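Local structure of L544 (Acanthamoeba polyphaga mimivirus, 4AMQ) at residues P40-V45 and I210-A215; D88-F93 and I99-V104; D109-L114 and I125-N130. The protein probably transfers nucleotides in a metal-dependent reaction, as a virion-associated nucleotidyltransferase of a giant virus. One frame throughout, in Å; residues are numbered along the deposited sequence.

All three contacts belong to the nucleotidyltransferase part of the chain. Contacts 1 and 2 are neighbours, with centres about 10 Å apart, and lay helices 28-42 and 82-93 on the same mixed sheet. They touch directly: Ile42 CG2 of contact 1 lies 3.7 Å from Ile99 CD1 of contact 2. Contact 1 backs the strand whose Asp213 binds manganese together with Asp66 and Asp68, whereas contact 2 holds a separate magnesium near one end of strand 99-108. Contact 3 follows the other end of that strand; its centre is about 31 Å from that of contact 1 and about 29 Å from that of contact 2.

Contact 1: P40-V45 and I210-A215; sequences PKILVV and IGFDIA. With MN (manganese (II) ion), chain C.
Ile42, at the end of helix 28-42, reaches Phe212 and Ile214 of strand 209-217 with its delta methyl, in a contact that is wholly apolar. CD1 stands 3.7 Å from Phe212 CD2 and approaches the ring obliquely, the two side chains crossing at about a right angle. The same methyl lies 4.3 Å from Ile214 CD1, so it fits between two residues on one side of the strand. CG1 of Ile42 sits between its own N and C (chi1 70°), a crowded position that sends CD1 out to the sheet. Leu43, just past the helix, adds a second point, its CD2 packing 3.8 Å from Ile214 CG2.

Metal binding occupies the other side of the strand. Asp213 lies between Phe212 and Ile214 in sequence but points away from the helix, and its OD2 binds manganese at 2.6 Å. A water at 2.6 Å from the manganese and Asp66 and Asp68 of the adjacent strand 66-72 share the site.

The chemistry is thus split across one strand: an apolar side buried against the end of helix 28-42 and Leu43, and another that presents Asp213 to the metal with Asp66 and Asp68, consistent with a nucleotidyltransferase active site.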
# COMPACT_ATOMS: atom_id res chain seq x y z
N PRO A 40 13.40 15.51 -4.64
CA PRO A 40 14.07 16.00 -5.85
C PRO A 40 14.71 14.86 -6.63
O PRO A 40 15.04 15.01 -7.80
CB PRO A 40 15.15 16.93 -5.29
CG PRO A 40 14.64 17.35 -3.95
CD PRO A 40 13.93 16.15 -3.42
N LYS A 41 14.89 13.73 -5.96
CA LYS A 41 15.56 12.59 -6.58
C LYS A 41 14.58 11.63 -7.25
O LYS A 41 14.91 11.01 -8.26
CB LYS A 41 16.41 11.86 -5.54
CG LYS A 41 17.43 10.91 -6.12
CD LYS A 41 18.78 11.11 -5.46
CE LYS A 41 18.68 11.05 -3.95
NZ LYS A 41 20.01 11.22 -3.31
N ILE A 42 13.38 11.51 -6.69
CA ILE A 42 12.43 10.50 -7.17
C ILE A 42 11.29 11.07 -8.02
O ILE A 42 10.61 10.31 -8.71
CB ILE A 42 11.83 9.69 -6.00
CG1 ILE A 42 10.89 10.57 -5.16
CG2 ILE A 42 12.93 9.09 -5.14
CD1 ILE A 42 10.20 9.82 -4.03
N LEU A 43 11.09 12.38 -7.96
CA LEU A 43 10.03 13.01 -8.75
C LEU A 43 10.42 13.13 -10.22
O LEU A 43 11.59 13.32 -10.55
CB LEU A 43 9.66 14.38 -8.18
CG LEU A 43 8.93 14.43 -6.84
CD1 LEU A 43 8.82 15.85 -6.34
CD2 LEU A 43 7.55 13.78 -6.95
N VAL A 44 9.43 13.02 -11.11
CA VAL A 44 9.66 13.23 -12.53
C VAL A 44 9.96 14.70 -12.81
O VAL A 44 10.87 15.03 -13.57
CB VAL A 44 8.46 12.77 -13.37
CG1 VAL A 44 8.64 13.17 -14.83
CG2 VAL A 44 8.27 11.26 -13.25
N VAL A 45 9.17 15.58 -12.20
CA VAL A 45 9.45 17.01 -12.19
C VAL A 45 9.52 17.49 -10.74
O VAL A 45 8.51 17.48 -10.04
CB VAL A 45 8.38 17.81 -12.97
CG1 VAL A 45 8.67 19.30 -12.90
CG2 VAL A 45 8.33 17.35 -14.41
N ILE A 210 10.28 2.94 3.47
CA ILE A 210 8.98 3.60 3.50
C ILE A 210 8.46 3.74 2.07
O ILE A 210 9.22 4.07 1.16
CB ILE A 210 9.08 5.00 4.15
CG1 ILE A 210 9.55 4.87 5.60
CG2 ILE A 210 7.76 5.73 4.09
CD1 ILE A 210 8.59 4.07 6.46
N GLY A 211 7.18 3.47 1.87
CA GLY A 211 6.60 3.55 0.55
C GLY A 211 6.40 4.98 0.09
O GLY A 211 5.90 5.82 0.83
N PHE A 212 6.82 5.27 -1.14
CA PHE A 212 6.53 6.53 -1.79
C PHE A 212 5.80 6.22 -3.08
O PHE A 212 6.37 5.63 -4.00
CB PHE A 212 7.83 7.30 -2.10
CG PHE A 212 8.43 7.99 -0.91
CD1 PHE A 212 9.05 7.27 0.10
CD2 PHE A 212 8.38 9.37 -0.80
CE1 PHE A 212 9.61 7.92 1.19
CE2 PHE A 212 8.94 10.02 0.29
CZ PHE A 212 9.56 9.30 1.28
N ASP A 213 4.52 6.60 -3.15
CA ASP A 213 3.74 6.42 -4.37
C ASP A 213 3.59 7.75 -5.11
O ASP A 213 2.98 8.69 -4.59
CB ASP A 213 2.36 5.83 -4.05
CG ASP A 213 2.45 4.41 -3.50
OD1 ASP A 213 3.39 3.67 -3.86
OD2 ASP A 213 1.56 4.02 -2.70
N ILE A 214 4.14 7.82 -6.32
CA ILE A 214 4.08 9.03 -7.12
C ILE A 214 3.21 8.85 -8.36
O ILE A 214 3.60 8.16 -9.31
CB ILE A 214 5.48 9.48 -7.59
CG1 ILE A 214 6.49 9.40 -6.44
CG2 ILE A 214 5.41 10.88 -8.19
CD1 ILE A 214 6.09 10.19 -5.21
N ALA A 215 2.04 9.48 -8.36
CA ALA A 215 1.15 9.46 -9.51
C ALA A 215 1.60 10.51 -10.52
O ALA A 215 1.49 11.71 -10.28
CB ALA A 215 -0.28 9.72 -9.09
MN MN C . 0.29 4.94 -0.68
O HOH W 1 -0.11 2.46 -0.15

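Contact 2: D88-F93 and I99-V104; sequences DLINSF and IKLIYV. With MG (magnesium ion), chain D.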
# COMPACT_ATOMS: atom_id res chain seq x y z
N ASP A 88 15.84 7.36 -17.17
CA ASP A 88 16.84 8.16 -16.47
C ASP A 88 16.70 7.99 -14.96
O ASP A 88 17.70 7.80 -14.26
CB ASP A 88 16.73 9.63 -16.86
CG ASP A 88 17.08 9.88 -18.31
OD1 ASP A 88 17.29 8.90 -19.05
OD2 ASP A 88 17.15 11.06 -18.72
N LEU A 89 15.48 8.06 -14.46
CA LEU A 89 15.23 7.85 -13.04
C LEU A 89 15.73 6.48 -12.59
O LEU A 89 16.46 6.36 -11.60
CB LEU A 89 13.74 7.99 -12.72
CG LEU A 89 13.22 9.43 -12.58
CD1 LEU A 89 11.71 9.45 -12.43
CD2 LEU A 89 13.89 10.12 -11.40
N ILE A 90 15.35 5.44 -13.33
CA ILE A 90 15.75 4.08 -12.99
C ILE A 90 17.27 3.94 -12.91
O ILE A 90 17.79 3.42 -11.94
CB ILE A 90 15.15 3.06 -13.97
CG1 ILE A 90 13.62 3.06 -13.86
CG2 ILE A 90 15.70 1.66 -13.70
CD1 ILE A 90 12.92 2.08 -14.79
N ASN A 91 17.97 4.43 -13.93
CA ASN A 91 19.43 4.34 -13.97
C ASN A 91 20.12 5.10 -12.84
O ASN A 91 21.17 4.69 -12.36
CB ASN A 91 19.98 4.80 -15.32
CG ASN A 91 19.71 3.80 -16.43
OD1 ASN A 91 19.46 4.18 -17.58
ND2 ASN A 91 19.75 2.52 -16.10
N SER A 92 19.52 6.20 -12.41
CA SER A 92 20.10 7.02 -11.35
C SER A 92 19.99 6.33 -10.00
O SER A 92 20.58 6.77 -9.02
CB SER A 92 19.42 8.38 -11.28
OG SER A 92 18.10 8.26 -10.77
N PHE A 93 19.22 5.24 -9.94
CA PHE A 93 18.99 4.54 -8.68
C PHE A 93 19.78 3.24 -8.56
O PHE A 93 19.84 2.65 -7.49
CB PHE A 93 17.49 4.24 -8.50
CG PHE A 93 16.64 5.46 -8.39
CD1 PHE A 93 17.10 6.58 -7.73
CD2 PHE A 93 15.38 5.50 -8.97
CE1 PHE A 93 16.31 7.72 -7.63
CE2 PHE A 93 14.60 6.62 -8.88
CZ PHE A 93 15.06 7.73 -8.20
N ILE A 99 17.17 4.03 -2.23
CA ILE A 99 15.97 4.17 -3.05
C ILE A 99 15.82 3.04 -4.06
O ILE A 99 16.72 2.77 -4.84
CB ILE A 99 15.99 5.49 -3.85
CG1 ILE A 99 16.02 6.68 -2.90
CG2 ILE A 99 14.78 5.56 -4.77
CD1 ILE A 99 16.08 8.02 -3.61
N LYS A 100 14.66 2.40 -4.04
CA LYS A 100 14.37 1.38 -5.04
C LYS A 100 13.02 1.65 -5.69
O LYS A 100 12.02 1.82 -5.00
CB LYS A 100 14.40 -0.02 -4.40
CG LYS A 100 14.62 -1.15 -5.39
CD LYS A 100 14.60 -2.52 -4.71
CE LYS A 100 15.77 -2.68 -3.74
NZ LYS A 100 17.08 -2.75 -4.44
N LEU A 101 13.00 1.70 -7.01
CA LEU A 101 11.75 1.77 -7.74
C LEU A 101 11.25 0.36 -8.01
O LEU A 101 11.76 -0.32 -8.90
CB LEU A 101 11.93 2.54 -9.05
CG LEU A 101 10.69 2.61 -9.95
CD1 LEU A 101 9.49 3.14 -9.19
CD2 LEU A 101 10.98 3.46 -11.18
N ILE A 102 10.27 -0.09 -7.24
CA ILE A 102 9.76 -1.46 -7.33
C ILE A 102 8.87 -1.68 -8.55
O ILE A 102 9.09 -2.60 -9.33
CB ILE A 102 8.98 -1.86 -6.07
CG1 ILE A 102 9.87 -1.81 -4.83
CG2 ILE A 102 8.38 -3.25 -6.24
CD1 ILE A 102 11.02 -2.80 -4.87
N TYR A 103 7.86 -0.83 -8.72
CA TYR A 103 6.95 -0.98 -9.84
C TYR A 103 6.67 0.34 -10.52
O TYR A 103 6.56 1.38 -9.87
CB TYR A 103 5.60 -1.56 -9.38
CG TYR A 103 5.64 -2.96 -8.82
CD1 TYR A 103 6.11 -4.03 -9.58
CD2 TYR A 103 5.17 -3.22 -7.54
CE1 TYR A 103 6.13 -5.31 -9.07
CE2 TYR A 103 5.18 -4.50 -7.02
CZ TYR A 103 5.66 -5.54 -7.79
OH TYR A 103 5.67 -6.80 -7.26
N VAL A 104 6.55 0.28 -11.84
CA VAL A 104 5.94 1.36 -12.60
C VAL A 104 4.60 0.84 -13.11
O VAL A 104 4.56 -0.10 -13.91
CB VAL A 104 6.81 1.79 -13.79
CG1 VAL A 104 6.06 2.78 -14.66
CG2 VAL A 104 8.12 2.40 -13.30
MG MG D . 18.43 1.28 -5.77
O HOH W 2 18.55 -0.15 -3.78
O HOH W 3 17.51 0.04 -7.80
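Ile99 opens strand 99-108 by laying its gamma methyl over the ring of Phe93, the last residue of 88-93. CG2 stands 3.8 Å from the ring centroid and only 9° off the ring normal, a CH-pi contact centred on the face. This methyl is anti to the backbone N of Ile99, while the other branch, with chi1 -61°, carries CD1 to 4.0 Å from Phe93 CE1. The opposite face of the ring is turned to the preceding helical turn, where Leu89 O and Ser92 OG lie above its rim. These two oxygens are themselves joined by a 2.6 Å hydrogen bond from Ser92 OG to Leu89 O, so the phenyl group lies between an aliphatic side and a polar one. The carbonyl of Ile99 has a different task: its O binds magnesium at 2.5 Å. Phe93 O binds the same ion at 2.6 Å, so the metal joins the end of 88-93 to the start of the strand. Asp96 O from the intervening loop and two waters are further ligands.

Lys100 points away from the helix, but its NZ donates a hydrogen bond of 3.1 Å to one of those metal-bound waters, placing the ammonium group in the second shell of the magnesium. Leu101 turns back to the helix. Its CD2 meets Ile90 CG1 at 3.8 Å, the two side chains crossing at about a right angle, and Ile90 also packs against helix 169-174. Next, Ile102 and Tyr103 together face Gln200 of strand 196-204, forming a classic beta bulge, and Val104 points to the helix side again.

A short loop thus completes a helix-loop-strand connection in which helix 82-93 packs on the mixed sheet of the nucleotidyltransferase domain, with a magnesium bound by three backbone carbonyls and two waters.

Contact 3: D109-L114 and I125-N130; sequences DDRFLL and IKILLN
Two turns that bracket helix 118-125 meet here in a small apolar contact: a 3-10 turn at 110-112, just after strand 99-108, and a type I beta turn from Ile125 to Leu128. The side chains of Phe112 and Ile127 come toward each other from opposite directions. Ile127 CD1 lies 3.9 Å from Phe112 CZ and meets the ring obliquely, while its CG1 is about equally near CZ and CE1, so one outer corner of the phenyl group takes up the whole ethyl branch. With chi1 -64°, CG of Phe112 is anti to its own carbonyl carbon, an orientation that brings the far end of the ring to the beta turn although the side chain does not set out directly toward it. Arg111 adds a looser contact, its CB 4.2 Å from Ile127 CD1.

The guanidinium group of Arg111 is held within its own segment. It grips the carboxylate of Asp109 side-on: NE donates to OD1 at 2.9 Å, and NH2 forms a salt bridge with OD2 at 2.8 Å. Both bonds use the syn lone pairs of the carboxylate and are nearly straight, with N-H...O angles of 167° and 169°. Because both oxygens also lie close to the guanidinium plane, the paired bonds resist rotation of that group. Backbone bonds from Phe112 N to Asp109 O and from Leu128 N to Ile125 O close the two turns.

Arg180 bridges the two segments from outside, its O accepting from Arg111 NH2 and its NH1 donating to Ile127 O. Phe112 packs also on Lys124 of helix 118-125 and on Leu162 of helix 152-163, which places the contact beyond the end of strand 99-108, between these two helices and the loop carrying Arg180.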
# COMPACT_ATOMS: atom_id res chain seq x y z
N ASP A 109 -4.70 -4.98 -18.62
CA ASP A 109 -4.88 -6.20 -19.39
C ASP A 109 -6.37 -6.53 -19.42
O ASP A 109 -6.87 -7.21 -18.52
CB ASP A 109 -4.09 -7.35 -18.77
CG ASP A 109 -4.13 -8.61 -19.61
OD1 ASP A 109 -4.96 -8.68 -20.55
OD2 ASP A 109 -3.34 -9.54 -19.34
N ASP A 110 -7.06 -6.04 -20.44
CA ASP A 110 -8.52 -6.08 -20.48
C ASP A 110 -9.13 -7.48 -20.48
O ASP A 110 -10.35 -7.63 -20.32
CB ASP A 110 -9.05 -5.25 -21.66
CG ASP A 110 -8.85 -3.76 -21.46
OD1 ASP A 110 -8.87 -3.31 -20.29
OD2 ASP A 110 -8.67 -3.04 -22.46
N ARG A 111 -8.30 -8.51 -20.65
CA ARG A 111 -8.76 -9.89 -20.57
C ARG A 111 -9.21 -10.21 -19.15
O ARG A 111 -9.96 -11.16 -18.92
CB ARG A 111 -7.66 -10.86 -21.00
CG ARG A 111 -7.14 -10.65 -22.41
CD ARG A 111 -5.95 -11.56 -22.71
NE ARG A 111 -4.84 -11.33 -21.79
CZ ARG A 111 -3.80 -12.15 -21.64
NH1 ARG A 111 -3.71 -13.26 -22.36
NH2 ARG A 111 -2.84 -11.85 -20.77
N PHE A 112 -8.74 -9.40 -18.20
CA PHE A 112 -9.14 -9.54 -16.81
C PHE A 112 -10.18 -8.47 -16.45
O PHE A 112 -10.52 -8.30 -15.29
CB PHE A 112 -7.92 -9.45 -15.89
CG PHE A 112 -6.94 -10.57 -16.09
CD1 PHE A 112 -7.11 -11.78 -15.44
CD2 PHE A 112 -5.85 -10.42 -16.94
CE1 PHE A 112 -6.22 -12.81 -15.63
CE2 PHE A 112 -4.96 -11.45 -17.13
CZ PHE A 112 -5.14 -12.65 -16.47
N LEU A 113 -10.66 -7.76 -17.47
CA LEU A 113 -11.75 -6.81 -17.27
C LEU A 113 -13.08 -7.54 -17.29
O LEU A 113 -13.75 -7.62 -18.32
CB LEU A 113 -11.72 -5.71 -18.35
CG LEU A 113 -12.82 -4.65 -18.23
CD1 LEU A 113 -12.91 -4.13 -16.81
CD2 LEU A 113 -12.58 -3.50 -19.20
N LEU A 114 -13.47 -8.07 -16.13
CA LEU A 114 -14.70 -8.85 -16.03
C LEU A 114 -15.94 -7.97 -16.10
O LEU A 114 -15.87 -6.75 -15.93
CB LEU A 114 -14.70 -9.64 -14.72
CG LEU A 114 -14.45 -11.15 -14.80
CD1 LEU A 114 -13.35 -11.45 -15.80
CD2 LEU A 114 -14.09 -11.71 -13.43
N ILE A 125 -10.46 -18.26 -16.30
CA ILE A 125 -9.80 -19.32 -15.55
C ILE A 125 -8.58 -19.87 -16.29
O ILE A 125 -7.59 -20.26 -15.67
CB ILE A 125 -10.74 -20.49 -15.21
CG1 ILE A 125 -11.32 -21.11 -16.49
CG2 ILE A 125 -11.84 -20.03 -14.27
CD1 ILE A 125 -11.41 -22.62 -16.46
N LYS A 126 -8.67 -19.90 -17.62
CA LYS A 126 -7.60 -20.45 -18.44
C LYS A 126 -6.28 -19.71 -18.23
O LYS A 126 -5.20 -20.27 -18.45
CB LYS A 126 -7.99 -20.44 -19.92
CG LYS A 126 -8.29 -19.06 -20.48
CD LYS A 126 -8.96 -19.16 -21.85
CE LYS A 126 -9.14 -17.79 -22.50
NZ LYS A 126 -7.83 -17.18 -22.86
N ILE A 127 -6.37 -18.46 -17.79
CA ILE A 127 -5.17 -17.66 -17.57
C ILE A 127 -4.82 -17.49 -16.09
O ILE A 127 -3.84 -16.84 -15.75
CB ILE A 127 -5.25 -16.29 -18.27
CG1 ILE A 127 -6.70 -15.79 -18.33
CG2 ILE A 127 -4.70 -16.38 -19.68
CD1 ILE A 127 -6.90 -14.63 -19.28
N LEU A 128 -5.63 -18.09 -15.21
CA LEU A 128 -5.28 -18.15 -13.79
C LEU A 128 -4.57 -19.45 -13.46
O LEU A 128 -4.72 -20.45 -14.16
CB LEU A 128 -6.52 -18.02 -12.91
CG LEU A 128 -7.22 -16.67 -12.81
CD1 LEU A 128 -8.35 -16.60 -13.81
CD2 LEU A 128 -7.74 -16.45 -11.40
N LEU A 129 -3.80 -19.45 -12.37
CA LEU A 129 -3.18 -20.66 -11.86
C LEU A 129 -4.03 -21.28 -10.75
O LEU A 129 -4.46 -22.43 -10.85
CB LEU A 129 -1.77 -20.38 -11.33
CG LEU A 129 -1.60 -19.21 -10.36
CD1 LEU A 129 -0.45 -19.46 -9.39
CD2 LEU A 129 -1.39 -17.91 -11.13
N ASN A 130 -4.26 -20.50 -9.69
CA ASN A 130 -5.06 -20.92 -8.54
C ASN A 130 -6.45 -20.28 -8.50
O ASN A 130 -6.61 -19.18 -7.96
CB ASN A 130 -4.29 -20.62 -7.25
CG ASN A 130 -5.10 -20.90 -6.00
OD1 ASN A 130 -6.33 -20.91 -6.01
ND2 ASN A 130 -4.41 -21.13 -4.89